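PDB 6K4X: metallo-beta-lactamase from Serratia marcescens, which hydrolyses the beta-lactam ring of antibiotics as a subclass B3 enzyme with two zinc ions, here blocked by a sulfanylbenzoic acid inhibitor. Local coordinates for residues A[112-116]-A[179-184]; A[70-74]-A[150-155]; A[11-15]-A[233-237]; A[24-29]-A[212-217]. All blocks are in the same frame, centred on the assembly; numbering follows the deposited sequence. Where two conformers were deposited one is given.

How the contacts relate
Three of the four contacts converge on one inhibitor, and the fourth lies away from the site, between strand 12-15 and the 3-10 segment 233-236. Contact 2 supplies the three histidines of one zinc, and contact 4 supplies His215 of the other; their centres lie 14 Å apart and their nearest atoms about 4 Å. Contact 1 contributes Gln113 and Val179 to the pocket, 16 Å from contact 2 between centres, and meets it directly: Gln113 NE2 is 3.3 Å from His74 CE1. Contact 3 takes no part in the pocket, its centre 35 Å from that of contact 1, yet it packs against contact 4 through Ile14 CD1 and Ile212 CD1, 3.8 Å apart. Along the chain, contact 3 encloses the other three.

Contact 1: A[112-116]-A[179-184]; sequences PQFGS and VSADSY. With D0U (4-azanyl-2-sulfanyl-benzoic acid), chain E.
Pro112 lies over the face of the Tyr184 ring, a plain example of a CH-pi contact between a proline and a tyrosine. The Pro112 CA atom sits 3.7 Å from the Tyr184 ring centroid and only 9° off the ring normal, while Pro112 CB comes 3.6 Å from Tyr184 CE2. The first torsion of Tyr184 (chi1 -171°) sends the ring out beside its carbonyl carbon, where the proline meets its face, and the two side chains run side by side in the same direction. Phe186 and His189 also pack on Tyr184, and Pro112 touches Phe186 and Val192 of helix 190-205.

On the pocket side, Gln113 and Val179 pass each other at a slant. The long arm of Gln113 is extended beyond CG, and Gln113 NE2 lies 3.5 Å from Val179 CG1. Both residues then meet the amino end of the inhibitor: Gln113 OE1 is 3.5 Å, and Val179 CG2 3.6 Å, from the inhibitor atom N1.

Between these two groups one backbone bond joins the loops, from Ala181 N to Pro112 O at 3.1 Å; its hydrogen points fairly straight at the oxygen (163°), though the donor stands tilted from the carbonyl plane. A type II turn, Gln113 to Ser116, and a type I turn, Ala181 to Tyr184, fold the loops; Gln113 O takes both Ser116 N and Ser116 OG, the latter at 2.7 Å.

Chemically, a single direct hydrogen bond and proline-tyrosine packing join two irregular loops. They place one amide oxygen and one methyl near the inhibitor's amino group, while Ser175 and Thr177 hydrogen-bond the inhibitor.

Contact 2: A[70-74]-A[150-155]; sequences STHSH and HTEGGI. With ZN (zinc ion), chain B; D0U (4-azanyl-2-sulfanyl-benzoic acid), chain E.
His72, His74 and His150 close round one zinc ion, and here the packing is tight. His72 NE2 and His150 NE2 each bind the zinc at 2.0 Å and His74 ND1 at 2.1 Å. The inhibitor sulfur S1 takes the fourth place, 2.3 Å from the zinc ion. The edge of His150 is turned to the face of His72 with the planes 75° apart, CD2 lying over the rim of that face, while His150 NE2 reaches the edge of His74 in its plane. The first torsion of His72 (chi1 75°) swings the imidazole so that NE2 meets the metal. Separately, His72 CB lies 3.4 Å from Thr151 OG1, a hydroxyl hydrogen-bonded to Asn98.

His72 and His74 open the HxHxDH signature of the metallo-beta-lactamase superfamily, which Asp76 and His77 complete at the second zinc. A second shell fixes the rotation of each ring: His72 ND1 is bonded to Asp174, His74 NE2 to Asp111 and His150 ND1 to the Thr177 carbonyl.

Away from the metal the join is made by backbone: Ile155 N donates to Thr71 O at 3.0 Å, helped by a CA-H...O contact from Gly154 CA. The looser part lies beyond, where a buried water separates Ser70 O from Gly153 O.

Contact 3: A[11-15]-A[233-237]; sequences PFTIY and NSAYV
A classic beta bulge interrupts the edge strand 12-15 of the seven-stranded sheet, with Ile14 and Tyr15 both facing Thr18, and the 3-10 turn 233-236 packs against it. Tyr236 carries most of this contact. Ile14 CG1 lies over one face of its ring, and the nearest approach of the two side chains is Ile14 CG2 to Tyr236 CG at 3.9 Å; they cross at about a right angle. The far end of the tyrosine reaches Phe12, with Tyr236 OH 3.5 Å from Phe12 CE2. Phe12 meets this phenol obliquely, and its own ring lies nearly parallel to that of Tyr20 on the adjoining strand.

Asn233 works at the bulge itself. Its CG sits between backbone N and carbonyl carbon (chi1 65°), which sets the amide beside Tyr15, with Asn233 ND2 3.5 Å from Tyr15 CD1 and ring and amide planes 46° apart. Asn233 CB presses to 3.1 Å from Ile14 O. The amide nitrogen is also bonded to Glu163, and Tyr15 OH to the carbonyl of Lys166, residues of strands 155-163 and 166-173 in the other, five-stranded sheet.

Water fills the gaps between the backbones. Thr13 O receives hydrogen bonds from two waters, each at 2.9 Å: one also bonds Tyr236 OH, the other takes a hydrogen bond from Asn233 ND2. A third water donates to Ile14 O at 2.7 Å.

The clear polar links between the segments therefore run through water, which joins Thr13 O to Tyr236 OH and Asn233 ND2 and donates to Ile14 O, while Tyr236 supplies the apolar grip.

Contact 4: A[24-29]-A[212-217]; sequences GGISAV and IAAHPE. With ZN (zinc ion), chain C; D0U (4-azanyl-2-sulfanyl-benzoic acid), chain E.
The imidazole of His215 is approached obliquely by Ile26, whose CD1 comes 3.4 Å from His215 CE1, the two side chains lying alongside and pointing the same way. At its edges, in the ring plane, stand a carboxylate oxygen of the inhibitor and a water. His215 NE2 binds the second zinc at 2.0 Å, and inhibitor O2 and S1 bind it too; Asp76 and His77 complete this metal site, and the His77 ring stands almost perpendicular to that of His215.

The water shows how one molecule can fix the rotation of a metal-binding histidine. It accepts from His215 ND1 at 2.8 Å and donates to Gly25 O at 2.7 Å and to Glu217 OE1 at 2.9 Å, so both its protons are spent and the ring is held at the nitrogen not used by the metal.

Behind the histidine, Ser27 grips the chain twice. Ser27 N donates to Ala214 O at 3.0 Å with a nearly straight hydrogen (167°), and Ser27 OG, placed opposite the carbonyl carbon (chi1 -63°), donates to Ala213 O at 2.7 Å. The same OG rests against Pro216 CB, while Gly25 O lies over Pro216 CD. Farther down, Val29 CG2 meets Ile212 CD1 in apolar contact.

In the fold, the contact bridges the two sheets of the alpha-beta/beta-alpha sandwich. Segment 24-29 leads from strand 18-20 into strand 29-31, and segment 212-217 leaves strand 210-213; Tyr20 and Thr18 of one sheet and Phe172 of the other pack round the join, with helix 75-78 touching Ile26 and Ala214.

Contact 1: A[112-116]-A[179-184]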
loop_
_atom_site.group_PDB
_atom_site.type_symbol
_atom_site.label_atom_id
_atom_site.label_comp_id
_atom_site.label_asym_id
_atom_site.label_seq_id
_atom_site.Cartn_x
_atom_site.Cartn_y
_atom_site.Cartn_z
ATOM N N PRO A 112 -2.630 17.155 3.800
ATOM C CA PRO A 112 -3.952 17.778 3.780
ATOM C C PRO A 112 -4.828 17.419 4.985
ATOM O O PRO A 112 -5.670 18.221 5.373
ATOM C CB PRO A 112 -4.570 17.243 2.487
ATOM C CG PRO A 112 -3.367 17.012 1.582
ATOM C CD PRO A 112 -2.298 16.503 2.522
ATOM N N GLN A 113 -4.643 16.229 5.571
ATOM C CA GLN A 113 -5.411 15.830 6.738
ATOM C C GLN A 113 -4.831 16.346 8.055
ATOM O O GLN A 113 -5.421 16.088 9.112
ATOM C CB GLN A 113 -5.559 14.310 6.776
ATOM C CG GLN A 113 -6.454 13.766 5.684
ATOM C CD GLN A 113 -6.602 12.273 5.822
ATOM O OE1 GLN A 113 -7.386 11.787 6.638
ATOM N NE2 GLN A 113 -5.814 11.505 5.089
ATOM N N PHE A 114 -3.705 17.050 8.041
ATOM C CA PHE A 114 -3.114 17.535 9.276
ATOM C C PHE A 114 -4.138 18.355 10.065
ATOM O O PHE A 114 -4.798 19.270 9.532
ATOM C CB PHE A 114 -1.899 18.409 8.981
ATOM C CG PHE A 114 -1.163 18.865 10.210
ATOM C CD1 PHE A 114 -0.239 18.032 10.825
ATOM C CD2 PHE A 114 -1.382 20.124 10.738
ATOM C CE1 PHE A 114 0.463 18.462 11.944
ATOM C CE2 PHE A 114 -0.702 20.530 11.877
ATOM C CZ PHE A 114 0.224 19.707 12.472
ATOM N N GLY A 115 -4.254 18.009 11.346
ATOM C CA GLY A 115 -5.283 18.551 12.238
ATOM C C GLY A 115 -6.306 17.495 12.597
ATOM O O GLY A 115 -7.031 17.633 13.603
ATOM N N SER A 116 -6.381 16.436 11.786
ATOM C CA SER A 116 -7.426 15.438 11.918
ATOM C C SER A 116 -6.848 14.019 11.975
ATOM O O SER A 116 -7.598 13.056 12.081
ATOM C CB SER A 116 -8.450 15.565 10.813
ATOM O OG SER A 116 -7.922 15.120 9.570
ATOM N N VAL A 179 -8.380 14.066 0.362
ATOM C CA VAL A 179 -9.180 14.131 1.608
ATOM C C VAL A 179 -8.435 15.080 2.538
ATOM O O VAL A 179 -7.229 15.196 2.481
ATOM C CB VAL A 179 -9.367 12.729 2.217
ATOM C CG1 VAL A 179 -8.042 12.022 2.384
ATOM C CG2 VAL A 179 -10.116 12.674 3.544
ATOM N N SER A 180 -9.158 15.815 3.374
ATOM C CA SER A 180 -8.474 16.816 4.181
ATOM C C SER A 180 -9.223 17.090 5.474
ATOM O O SER A 180 -10.371 16.721 5.645
ATOM C CB SER A 180 -8.315 18.097 3.420
ATOM O OG SER A 180 -9.553 18.813 3.346
ATOM N N ALA A 181 -8.539 17.834 6.340
ATOM C CA ALA A 181 -9.178 18.502 7.464
ATOM C C ALA A 181 -10.146 19.569 6.936
ATOM O O ALA A 181 -10.009 20.068 5.827
ATOM C CB ALA A 181 -8.133 19.146 8.351
ATOM N N ASP A 182 -11.086 19.971 7.791
ATOM C CA ASP A 182 -12.079 20.982 7.458
ATOM C C ASP A 182 -11.406 22.312 7.091
ATOM O O ASP A 182 -11.967 23.086 6.306
ATOM C CB ASP A 182 -13.058 21.186 8.620
ATOM C CG ASP A 182 -14.070 20.060 8.741
ATOM O OD1 ASP A 182 -14.203 19.286 7.778
ATOM O OD2 ASP A 182 -14.728 19.962 9.800
ATOM N N SER A 183 -10.239 22.608 7.665
ATOM C CA SER A 183 -9.559 23.892 7.495
ATOM C C SER A 183 -8.718 23.968 6.217
ATOM O O SER A 183 -8.062 24.976 6.000
ATOM C CB SER A 183 -8.703 24.138 8.712
ATOM O OG SER A 183 -7.782 23.064 8.851
ATOM N N TYR A 184 -8.690 22.900 5.407
ATOM C CA TYR A 184 -7.768 22.828 4.270
ATOM C C TYR A 184 -8.486 23.028 2.934
ATOM O O TYR A 184 -9.527 22.399 2.680
ATOM C CB TYR A 184 -7.116 21.457 4.251
ATOM C CG TYR A 184 -5.984 21.282 3.279
ATOM C CD1 TYR A 184 -4.699 21.578 3.665
ATOM C CD2 TYR A 184 -6.193 20.764 2.016
ATOM C CE1 TYR A 184 -3.632 21.387 2.806
ATOM C CE2 TYR A 184 -5.138 20.535 1.163
ATOM C CZ TYR A 184 -3.854 20.851 1.554
ATOM O OH TYR A 184 -2.812 20.617 0.685
HETATM O O2 D0U E . -6.014 5.792 2.330
HETATM C C7 D0U E . -6.970 6.528 2.003
HETATM O O1 D0U E . -7.363 6.625 0.804
HETATM C C3 D0U E . -7.689 7.352 3.013
HETATM C C2 D0U E . -8.906 7.943 2.577
HETATM C C4 D0U E . -7.240 7.548 4.331
HETATM S S1 D0U E . -5.889 6.862 5.118
HETATM C C5 D0U E . -8.028 8.381 5.156
HETATM C C6 D0U E . -9.215 8.979 4.727
HETATM N N1 D0U E . -9.979 9.760 5.584
HETATM C C1 D0U E . -9.649 8.734 3.455
#

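Contact 2: A[70-74]-A[150-155]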
loop_
_atom_site.group_PDB
_atom_site.type_symbol
_atom_site.label_atom_id
_atom_site.label_comp_id
_atom_site.label_asym_id
_atom_site.label_seq_id
_atom_site.Cartn_x
_atom_site.Cartn_y
_atom_site.Cartn_z
ATOM N N SER A 70 6.420 0.524 2.782
ATOM C CA SER A 70 5.308 1.373 3.186
ATOM C C SER A 70 4.716 2.058 1.961
ATOM O O SER A 70 5.447 2.713 1.197
ATOM C CB SER A 70 5.783 2.392 4.186
ATOM O OG SER A 70 4.752 3.327 4.515
ATOM N N THR A 71 3.393 1.981 1.802
ATOM C CA THR A 71 2.690 2.829 0.821
ATOM C C THR A 71 2.679 4.283 1.314
ATOM O O THR A 71 3.303 5.163 0.720
ATOM C CB THR A 71 1.263 2.336 0.535
ATOM O OG1 THR A 71 0.560 2.214 1.776
ATOM C CG2 THR A 71 1.240 1.033 -0.237
ATOM N N HIS A 72 1.966 4.545 2.414
ATOM C CA HIS A 72 2.004 5.861 2.996
ATOM C C HIS A 72 1.785 5.798 4.503
ATOM O O HIS A 72 1.307 4.816 5.067
ATOM C CB HIS A 72 1.037 6.845 2.315
ATOM C CG HIS A 72 -0.403 6.648 2.646
ATOM N ND1 HIS A 72 -1.230 5.861 1.902
ATOM C CD2 HIS A 72 -1.174 7.163 3.638
ATOM C CE1 HIS A 72 -2.455 5.915 2.399
ATOM N NE2 HIS A 72 -2.465 6.703 3.505
ATOM N N SER A 73 2.138 6.919 5.140
ATOM C CA SER A 73 2.353 7.019 6.577
ATOM C C SER A 73 1.130 7.577 7.303
ATOM O O SER A 73 1.224 8.607 7.981
ATOM C CB SER A 73 3.572 7.865 6.801
ATOM O OG SER A 73 3.510 9.077 6.053
ATOM N N HIS A 74 0.002 6.852 7.187
ATOM C CA HIS A 74 -1.152 7.080 8.057
ATOM C C HIS A 74 -1.387 5.819 8.879
ATOM O O HIS A 74 -0.944 4.733 8.512
ATOM C CB HIS A 74 -2.416 7.420 7.268
ATOM C CG HIS A 74 -2.322 8.730 6.564
ATOM N ND1 HIS A 74 -3.032 9.032 5.442
ATOM C CD2 HIS A 74 -1.619 9.834 6.891
ATOM C CE1 HIS A 74 -2.737 10.266 5.094
ATOM N NE2 HIS A 74 -1.886 10.779 5.957
ATOM N N HIS A 150 -1.754 12.219 -1.743
ATOM C CA HIS A 150 -2.378 11.875 -0.447
ATOM C C HIS A 150 -1.385 12.098 0.700
ATOM O O HIS A 150 -1.786 12.525 1.790
ATOM C CB HIS A 150 -2.964 10.478 -0.538
ATOM C CG HIS A 150 -3.655 9.994 0.680
ATOM N ND1 HIS A 150 -4.964 10.281 0.926
ATOM C CD2 HIS A 150 -3.243 9.180 1.673
ATOM C CE1 HIS A 150 -5.339 9.637 2.032
ATOM N NE2 HIS A 150 -4.284 8.989 2.546
ATOM N N THR A 151 -0.114 11.788 0.425
ATOM C CA THR A 151 1.011 12.142 1.272
ATOM C C THR A 151 2.171 12.460 0.342
ATOM O O THR A 151 2.202 11.986 -0.799
ATOM C CB THR A 151 1.451 11.026 2.247
ATOM O OG1 THR A 151 2.035 9.946 1.503
ATOM C CG2 THR A 151 0.364 10.549 3.181
ATOM N N GLU A 152 3.153 13.217 0.830
ATOM C CA GLU A 152 4.247 13.583 -0.061
ATOM C C GLU A 152 5.123 12.379 -0.418
ATOM O O GLU A 152 5.666 12.319 -1.527
ATOM C CB GLU A 152 5.129 14.644 0.595
ATOM C CG GLU A 152 4.530 16.032 0.662
ATOM C CD GLU A 152 5.500 17.136 1.037
ATOM O OE1 GLU A 152 6.663 16.818 1.313
ATOM O OE2 GLU A 152 5.081 18.321 1.025
ATOM N N GLY A 153 5.258 11.415 0.505
ATOM C CA GLY A 153 6.165 10.289 0.269
ATOM C C GLY A 153 5.462 9.008 -0.155
ATOM O O GLY A 153 6.056 7.942 -0.067
ATOM N N GLY A 154 4.246 9.097 -0.689
ATOM C CA GLY A 154 3.507 7.897 -1.099
ATOM C C GLY A 154 4.249 7.116 -2.155
ATOM O O GLY A 154 4.759 7.718 -3.112
ATOM N N ILE A 155 4.273 5.787 -2.020
ATOM C CA ILE A 155 4.882 4.904 -2.979
ATOM C C ILE A 155 3.884 3.813 -3.334
ATOM O O ILE A 155 3.265 3.193 -2.458
ATOM C CB ILE A 155 6.179 4.268 -2.445
ATOM C CG1 ILE A 155 7.249 5.311 -2.112
ATOM C CG2 ILE A 155 6.704 3.220 -3.418
ATOM C CD1 ILE A 155 7.886 5.996 -3.294
HETATM ZN ZN ZN B . -4.048 7.784 4.147
HETATM O O2 D0U E . -6.014 5.792 2.330
HETATM C C7 D0U E . -6.970 6.528 2.003
HETATM O O1 D0U E . -7.363 6.625 0.804
HETATM C C3 D0U E . -7.689 7.352 3.013
HETATM C C2 D0U E . -8.906 7.943 2.577
HETATM C C4 D0U E . -7.240 7.548 4.331
HETATM S S1 D0U E . -5.889 6.862 5.118
HETATM C C5 D0U E . -8.028 8.381 5.156
HETATM C C6 D0U E . -9.215 8.979 4.727
HETATM N N1 D0U E . -9.979 9.760 5.584
HETATM C C1 D0U E . -9.649 8.734 3.455
HETATM O O HOH W 1 6.280 5.377 1.181
#

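Contact 3: A[11-15]-A[233-237]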
loop_
_atom_site.group_PDB
_atom_site.type_symbol
_atom_site.label_atom_id
_atom_site.label_comp_id
_atom_site.label_asym_id
_atom_site.label_seq_id
_atom_site.Cartn_x
_atom_site.Cartn_y
_atom_site.Cartn_z
ATOM N N PRO A 11 -5.716 -15.473 5.657
ATOM C CA PRO A 11 -4.881 -15.086 4.517
ATOM C C PRO A 11 -5.072 -16.034 3.333
ATOM O O PRO A 11 -5.582 -17.135 3.478
ATOM C CB PRO A 11 -3.460 -15.119 5.084
ATOM C CG PRO A 11 -3.562 -16.186 6.163
ATOM C CD PRO A 11 -4.922 -15.969 6.789
ATOM N N PHE A 12 -4.648 -15.571 2.160
ATOM C CA PHE A 12 -4.884 -16.318 0.948
ATOM C C PHE A 12 -3.870 -15.907 -0.099
ATOM O O PHE A 12 -3.363 -14.780 -0.120
ATOM C CB PHE A 12 -6.306 -16.091 0.417
ATOM C CG PHE A 12 -6.730 -14.658 0.192
ATOM C CD1 PHE A 12 -7.150 -13.892 1.255
ATOM C CD2 PHE A 12 -6.711 -14.080 -1.073
ATOM C CE1 PHE A 12 -7.564 -12.585 1.064
ATOM C CE2 PHE A 12 -7.122 -12.777 -1.263
ATOM C CZ PHE A 12 -7.524 -12.017 -0.193
ATOM N N THR A 13 -3.579 -16.849 -0.992
ATOM C CA THR A 13 -2.658 -16.572 -2.089
ATOM C C THR A 13 -3.423 -15.944 -3.245
ATOM O O THR A 13 -4.453 -16.456 -3.675
ATOM C CB THR A 13 -1.932 -17.839 -2.540
ATOM O OG1 THR A 13 -1.184 -18.305 -1.419
ATOM C CG2 THR A 13 -1.045 -17.612 -3.745
ATOM N N ILE A 14 -2.919 -14.834 -3.771
ATOM C CA ILE A 14 -3.537 -14.161 -4.895
ATOM C C ILE A 14 -2.967 -14.705 -6.206
ATOM O O ILE A 14 -3.714 -15.003 -7.151
ATOM C CB ILE A 14 -3.360 -12.638 -4.762
ATOM C CG1 ILE A 14 -4.313 -12.144 -3.667
ATOM C CG2 ILE A 14 -3.601 -11.909 -6.076
ATOM C CD1 ILE A 14 -4.118 -10.720 -3.225
ATOM N N TYR A 15 -1.640 -14.823 -6.317
ATOM C CA TYR A 15 -1.032 -15.371 -7.522
ATOM C C TYR A 15 0.410 -15.732 -7.194
ATOM O O TYR A 15 1.152 -14.897 -6.659
ATOM C CB TYR A 15 -1.045 -14.353 -8.666
ATOM C CG TYR A 15 -0.723 -14.977 -10.001
ATOM C CD1 TYR A 15 -1.725 -15.592 -10.737
ATOM C CD2 TYR A 15 0.564 -14.987 -10.510
ATOM C CE1 TYR A 15 -1.454 -16.218 -11.943
ATOM C CE2 TYR A 15 0.850 -15.610 -11.716
ATOM C CZ TYR A 15 -0.157 -16.247 -12.415
ATOM O OH TYR A 15 0.096 -16.866 -13.614
ATOM N N ASN A 233 -7.795 -17.906 -9.622
ATOM C CA ASN A 233 -7.163 -16.617 -9.288
ATOM C C ASN A 233 -7.143 -15.673 -10.489
ATOM O O ASN A 233 -6.813 -14.497 -10.327
ATOM C CB ASN A 233 -5.777 -16.775 -8.653
ATOM C CG ASN A 233 -4.700 -17.377 -9.535
ATOM O OD1 ASN A 233 -4.786 -17.373 -10.762
ATOM N ND2 ASN A 233 -3.652 -17.889 -8.900
ATOM N N SER A 234 -7.647 -16.093 -11.641
ATOM C CA SER A 234 -7.950 -15.153 -12.680
ATOM C C SER A 234 -8.955 -14.090 -12.195
ATOM O O SER A 234 -9.020 -13.047 -12.804
ATOM C CB SER A 234 -8.483 -15.853 -13.893
ATOM O OG SER A 234 -9.592 -16.674 -13.577
ATOM N N ALA A 235 -9.741 -14.388 -11.158
ATOM C CA ALA A 235 -10.697 -13.373 -10.657
ATOM C C ALA A 235 -9.974 -12.109 -10.176
ATOM O O ALA A 235 -10.628 -11.042 -10.118
ATOM C CB ALA A 235 -11.529 -13.938 -9.565
ATOM N N TYR A 236 -8.684 -12.215 -9.785
ATOM C CA TYR A 236 -7.934 -11.054 -9.304
ATOM C C TYR A 236 -7.331 -10.256 -10.452
ATOM O O TYR A 236 -6.870 -9.128 -10.212
ATOM C CB TYR A 236 -6.840 -11.445 -8.310
ATOM C CG TYR A 236 -7.368 -12.196 -7.124
ATOM C CD1 TYR A 236 -8.149 -11.561 -6.174
ATOM C CD2 TYR A 236 -7.078 -13.531 -6.944
ATOM C CE1 TYR A 236 -8.648 -12.241 -5.083
ATOM C CE2 TYR A 236 -7.587 -14.223 -5.876
ATOM C CZ TYR A 236 -8.360 -13.584 -4.938
ATOM O OH TYR A 236 -8.845 -14.270 -3.870
ATOM N N VAL A 237 -7.308 -10.843 -11.650
ATOM C CA VAL A 237 -6.663 -10.302 -12.785
ATOM C C VAL A 237 -7.631 -9.366 -13.486
ATOM O O VAL A 237 -8.754 -9.752 -13.816
ATOM C CB VAL A 237 -6.180 -11.417 -13.727
ATOM C CG1 VAL A 237 -5.659 -10.857 -15.034
ATOM C CG2 VAL A 237 -5.134 -12.288 -13.061
HETATM O O HOH W 2 -7.326 -16.667 -3.581
HETATM O O HOH W 3 -4.050 -18.236 -5.925
HETATM O O HOH W 4 -4.507 -14.215 -9.660
#

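Contact 4: A[24-29]-A[212-217]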
loop_
_atom_site.group_PDB
_atom_site.type_symbol
_atom_site.label_atom_id
_atom_site.label_comp_id
_atom_site.label_asym_id
_atom_site.label_seq_id
_atom_site.Cartn_x
_atom_site.Cartn_y
_atom_site.Cartn_z
ATOM N N GLY A 24 -9.266 -7.479 7.531
ATOM C CA GLY A 24 -10.480 -7.420 6.736
ATOM C C GLY A 24 -10.615 -6.111 5.987
ATOM O O GLY A 24 -11.283 -6.062 4.949
ATOM N N GLY A 25 -10.006 -5.048 6.504
ATOM C CA GLY A 25 -10.216 -3.725 5.970
ATOM C C GLY A 25 -8.987 -3.056 5.396
ATOM O O GLY A 25 -9.139 -2.013 4.755
ATOM N N ILE A 26 -7.777 -3.581 5.650
ATOM C CA ILE A 26 -6.561 -2.921 5.147
ATOM C C ILE A 26 -5.663 -3.975 4.521
ATOM O O ILE A 26 -5.381 -5.001 5.155
ATOM C CB ILE A 26 -5.790 -2.152 6.233
ATOM C CG1 ILE A 26 -6.638 -1.053 6.884
ATOM C CG2 ILE A 26 -4.509 -1.585 5.663
ATOM C CD1 ILE A 26 -6.928 0.125 5.982
ATOM N N SER A 27 -5.178 -3.718 3.299
ATOM C CA SER A 27 -4.328 -4.656 2.645
ATOM C C SER A 27 -2.940 -4.697 3.282
ATOM O O SER A 27 -2.365 -3.688 3.642
ATOM C CB SER A 27 -4.173 -4.319 1.196
ATOM O OG SER A 27 -5.420 -4.402 0.534
ATOM N N ALA A 28 -2.385 -5.908 3.310
ATOM C CA ALA A 28 -0.973 -6.137 3.498
ATOM C C ALA A 28 -0.642 -7.367 2.664
ATOM O O ALA A 28 -1.466 -8.278 2.537
ATOM C CB ALA A 28 -0.590 -6.319 4.955
ATOM N N VAL A 29 0.539 -7.368 2.054
ATOM C CA VAL A 29 0.911 -8.439 1.164
ATOM C C VAL A 29 2.265 -8.990 1.574
ATOM O O VAL A 29 3.211 -8.232 1.809
ATOM C CB VAL A 29 0.913 -7.968 -0.300
ATOM C CG1 VAL A 29 1.742 -8.869 -1.201
ATOM C CG2 VAL A 29 -0.507 -7.865 -0.820
ATOM N N ILE A 212 -3.692 -4.631 -6.146
ATOM C CA ILE A 212 -4.088 -4.769 -4.773
ATOM C C ILE A 212 -4.044 -3.369 -4.184
ATOM O O ILE A 212 -2.967 -2.794 -4.048
ATOM C CB ILE A 212 -3.166 -5.730 -4.006
ATOM C CG1 ILE A 212 -3.175 -7.114 -4.656
ATOM C CG2 ILE A 212 -3.561 -5.788 -2.549
ATOM C CD1 ILE A 212 -1.906 -7.913 -4.496
ATOM N N ALA A 213 -5.207 -2.781 -3.912
ATOM C CA ALA A 213 -5.264 -1.411 -3.400
ATOM C C ALA A 213 -5.089 -1.406 -1.886
ATOM O O ALA A 213 -5.564 -2.308 -1.207
ATOM C CB ALA A 213 -6.560 -0.763 -3.788
ATOM N N ALA A 214 -4.427 -0.370 -1.371
ATOM C CA ALA A 214 -4.138 -0.281 0.050
ATOM C C ALA A 214 -5.425 -0.421 0.882
ATOM O O ALA A 214 -5.444 -1.112 1.910
ATOM C CB ALA A 214 -3.409 1.009 0.338
ATOM N N HIS A 215 -6.501 0.251 0.467
ATOM C CA HIS A 215 -7.854 -0.091 0.899
ATOM C C HIS A 215 -8.410 -1.115 -0.077
ATOM O O HIS A 215 -8.676 -0.793 -1.234
ATOM C CB HIS A 215 -8.751 1.158 0.956
ATOM C CG HIS A 215 -8.395 2.057 2.093
ATOM N ND1 HIS A 215 -8.864 1.841 3.384
ATOM C CD2 HIS A 215 -7.545 3.106 2.182
ATOM C CE1 HIS A 215 -8.326 2.724 4.197
ATOM N NE2 HIS A 215 -7.515 3.527 3.493
ATOM N N PRO A 216 -8.547 -2.390 0.330
ATOM C CA PRO A 216 -8.725 -3.454 -0.657
ATOM C C PRO A 216 -9.994 -3.339 -1.507
ATOM O O PRO A 216 -10.026 -3.757 -2.670
ATOM C CB PRO A 216 -8.691 -4.741 0.183
ATOM C CG PRO A 216 -8.993 -4.288 1.592
ATOM C CD PRO A 216 -8.390 -2.903 1.700
ATOM N N GLU A 217 -11.022 -2.737 -0.937
ATOM C CA GLU A 217 -12.291 -2.582 -1.648
ATOM C C GLU A 217 -12.165 -1.600 -2.820
ATOM O O GLU A 217 -13.038 -1.588 -3.700
ATOM C CB GLU A 217 -13.413 -2.172 -0.694
ATOM C CG GLU A 217 -13.363 -0.742 -0.220
ATOM C CD GLU A 217 -12.314 -0.358 0.789
ATOM O OE1 GLU A 217 -11.654 -1.267 1.371
ATOM O OE2 GLU A 217 -12.175 0.892 0.955
HETATM ZN ZN ZN C . -6.006 4.650 4.290
HETATM O O2 D0U E . -6.014 5.792 2.330
HETATM C C7 D0U E . -6.970 6.528 2.003
HETATM O O1 D0U E . -7.363 6.625 0.804
HETATM C C3 D0U E . -7.689 7.352 3.013
HETATM C C2 D0U E . -8.906 7.943 2.577
HETATM C C4 D0U E . -7.240 7.548 4.331
HETATM S S1 D0U E . -5.889 6.862 5.118
HETATM C C5 D0U E . -8.028 8.381 5.156
HETATM C C6 D0U E . -9.215 8.979 4.727
HETATM N N1 D0U E . -9.979 9.760 5.584
HETATM C C1 D0U E . -9.649 8.734 3.455
HETATM O O HOH W 5 -10.776 -0.140 3.839
#